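N-acetyltransferase (Escherichia coli, PDB 6GTQ) probably transfers an acetyl group from acetyl-coenzyme A to an amine on its substrate, as other GNAT-family enzymes do. Local coordinates at residues G63-C68 with V94-L99. The protein carries 1 engineered substitution. Numbering follows the deposited sequence. Where two conformers were deposited one is given.
Sequences GYYTLC and VTLGRL. With ACT (acetate ion), chain H.
Leu-67 and Val-94 meet at an angle, with Leu-67 CD2 3.6 Å from Val-94 CG1. The same CD2 lies 4.1 Å from Leu-96 CG, so one methyl serves two neighbours. Further along this face, the CB of Tyr-65 takes Leu-99 CD1 at 3.8 Å and also touches Leu-96 CD2. With its CG between backbone N and carbonyl carbon, Tyr-65 turns its ring away from 94-99 to helix 110-129, where the hydroxyl bonds His-117. Leu-114 and Ala-118 of that helix cover Tyr-65, Leu-96 and Leu-99 on this tightly packed, apolar side.

The strands run antiparallel, and the register slips by one residue: Tyr-65 faces Leu-99, but Leu-67 faces Leu-96, placing Gly-97 and Arg-98 together opposite Thr-66. With Gly-97 at phi/psi -89°/-19°, this is a beta bulge, consistent with the bulge in the fourth strand of the GNAT fold that contacts acetyl-coenzyme A in relatives. Bonding is less regular here. Gly-97 N reaches Thr-66 O at 3.2 Å, the donor tilted 34° from the carbonyl plane, whereas Thr-95 N meets Cys-68 O at 2.7 Å and almost straight.

On the looser face, where Arg-98 and Cys-68 are partly exposed, direct contacts such as Tyr-64 CE1 to Arg-98 CB (3.9 Å) are joined by an acetate and a water. Thr-66 OG1 donates to an acetate oxygen at 2.7 Å; the ion, probably from the crystallisation liquor, rests its methyl near Gly-97 N. The water donates to Thr-66 OG1 and accepts from Arg-98 NH2, lying in plane at the guanidinium edge, while Phe-33 makes a cation-pi contact with that arginine.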
loop_
_atom_site.group_PDB
_atom_site.type_symbol
_atom_site.label_atom_id
_atom_site.label_comp_id
_atom_site.label_asym_id
_atom_site.label_seq_id
_atom_site.Cartn_x
_atom_site.Cartn_y
_atom_site.Cartn_z
ATOM N N GLY A 63 1.710 13.222 -0.012
ATOM C CA GLY A 63 1.798 11.799 0.261
ATOM C C GLY A 63 1.543 10.979 -0.975
ATOM O O GLY A 63 0.870 11.435 -1.903
ATOM N N TYR A 64 2.097 9.762 -0.997
ATOM C CA TYR A 64 1.952 8.840 -2.115
ATOM C C TYR A 64 2.096 7.372 -1.733
ATOM O O TYR A 64 2.627 7.035 -0.668
ATOM C CB TYR A 64 2.948 9.193 -3.240
ATOM C CG TYR A 64 4.389 8.759 -3.032
ATOM C CD1 TYR A 64 4.833 7.507 -3.461
ATOM C CD2 TYR A 64 5.335 9.642 -2.509
ATOM C CE1 TYR A 64 6.169 7.126 -3.330
ATOM C CE2 TYR A 64 6.683 9.282 -2.403
ATOM C CZ TYR A 64 7.090 8.019 -2.807
ATOM O OH TYR A 64 8.405 7.648 -2.700
ATOM N N TYR A 65 1.670 6.506 -2.647
ATOM C CA TYR A 65 1.848 5.062 -2.547
ATOM C C TYR A 65 1.978 4.472 -3.952
ATOM O O TYR A 65 1.513 5.081 -4.912
ATOM C CB TYR A 65 0.801 4.361 -1.643
ATOM C CG TYR A 65 -0.557 4.078 -2.250
ATOM C CD1 TYR A 65 -0.749 2.995 -3.106
ATOM C CD2 TYR A 65 -1.681 4.805 -1.858
ATOM C CE1 TYR A 65 -2.003 2.704 -3.637
ATOM C CE2 TYR A 65 -2.948 4.509 -2.365
ATOM C CZ TYR A 65 -3.101 3.457 -3.255
ATOM O OH TYR A 65 -4.334 3.171 -3.785
ATOM N N THR A 66 2.694 3.348 -4.081
ATOM C CA THR A 66 2.884 2.642 -5.359
ATOM C C THR A 66 2.405 1.197 -5.246
ATOM O O THR A 66 2.624 0.558 -4.220
ATOM C CB THR A 66 4.328 2.745 -5.910
ATOM O OG1 THR A 66 5.230 2.021 -5.070
ATOM C CG2 THR A 66 4.797 4.179 -6.100
ATOM N N LEU A 67 1.745 0.699 -6.306
ATOM C CA LEU A 67 1.246 -0.669 -6.427
ATOM C C LEU A 67 1.756 -1.324 -7.690
ATOM O O LEU A 67 1.925 -0.665 -8.730
ATOM C CB LEU A 67 -0.289 -0.696 -6.534
ATOM C CG LEU A 67 -1.142 -0.385 -5.333
ATOM C CD1 LEU A 67 -2.594 -0.400 -5.730
ATOM C CD2 LEU A 67 -0.909 -1.376 -4.191
ATOM N N CYS A 68 1.955 -2.643 -7.601
ATOM C CA CYS A 68 2.333 -3.487 -8.729
ATOM C C CYS A 68 1.884 -4.917 -8.493
ATOM O O CYS A 68 1.941 -5.410 -7.370
ATOM C CB CYS A 68 3.818 -3.408 -9.064
ATOM S SG CYS A 68 4.248 -4.182 -10.646
ATOM N N VAL A 94 -0.828 -8.404 -5.111
ATOM C CA VAL A 94 -0.429 -7.038 -5.423
ATOM C C VAL A 94 0.539 -6.604 -4.332
ATOM O O VAL A 94 0.297 -6.865 -3.152
ATOM C CB VAL A 94 -1.629 -6.065 -5.539
ATOM C CG1 VAL A 94 -1.148 -4.633 -5.798
ATOM C CG2 VAL A 94 -2.609 -6.517 -6.630
ATOM N N THR A 95 1.632 -5.951 -4.716
ATOM C CA THR A 95 2.597 -5.426 -3.757
ATOM C C THR A 95 2.473 -3.905 -3.637
ATOM O O THR A 95 2.456 -3.207 -4.651
ATOM C CB THR A 95 4.022 -5.869 -4.115
ATOM O OG1 THR A 95 4.073 -7.290 -4.148
ATOM C CG2 THR A 95 5.058 -5.361 -3.138
ATOM N N LEU A 96 2.399 -3.405 -2.394
ATOM C CA LEU A 96 2.450 -1.982 -2.080
ATOM C C LEU A 96 3.931 -1.803 -1.701
ATOM O O LEU A 96 4.346 -2.221 -0.615
ATOM C CB LEU A 96 1.538 -1.651 -0.890
ATOM C CG LEU A 96 0.980 -0.217 -0.772
ATOM C CD1 LEU A 96 -0.009 -0.129 0.373
ATOM C CD2 LEU A 96 2.056 0.787 -0.505
ATOM N N GLY A 97 4.726 -1.286 -2.638
ATOM C CA GLY A 97 6.171 -1.151 -2.479
ATOM C C GLY A 97 6.704 0.121 -1.857
ATOM O O GLY A 97 7.851 0.145 -1.409
ATOM N N ARG A 98 5.906 1.186 -1.853
ATOM C CA ARG A 98 6.300 2.484 -1.314
ATOM C C ARG A 98 5.115 3.188 -0.726
ATOM O O ARG A 98 4.038 3.190 -1.314
ATOM C CB ARG A 98 6.926 3.373 -2.411
ATOM C CG ARG A 98 8.423 3.208 -2.552
ATOM C CD ARG A 98 8.888 3.513 -3.944
ATOM N NE ARG A 98 10.344 3.446 -4.054
ATOM C CZ ARG A 98 11.006 2.747 -4.973
ATOM N NH1 ARG A 98 12.334 2.751 -4.988
ATOM N NH2 ARG A 98 10.347 2.052 -5.893
ATOM N N LEU A 99 5.325 3.813 0.429
ATOM C CA LEU A 99 4.335 4.607 1.145
ATOM C C LEU A 99 5.077 5.741 1.823
ATOM O O LEU A 99 6.019 5.500 2.585
ATOM C CB LEU A 99 3.535 3.749 2.162
ATOM C CG LEU A 99 2.433 4.458 2.980
ATOM C CD1 LEU A 99 1.195 4.736 2.149
ATOM C CD2 LEU A 99 2.037 3.630 4.175
HETATM C C ACT H . 5.863 -1.308 -6.487
HETATM O O ACT H . 5.066 -0.461 -6.179
HETATM O OXT ACT H . 6.720 -1.182 -7.364
HETATM C CH3 ACT H . 5.791 -2.619 -5.716
HETATM O O HOH W 1 7.746 1.294 -5.867
#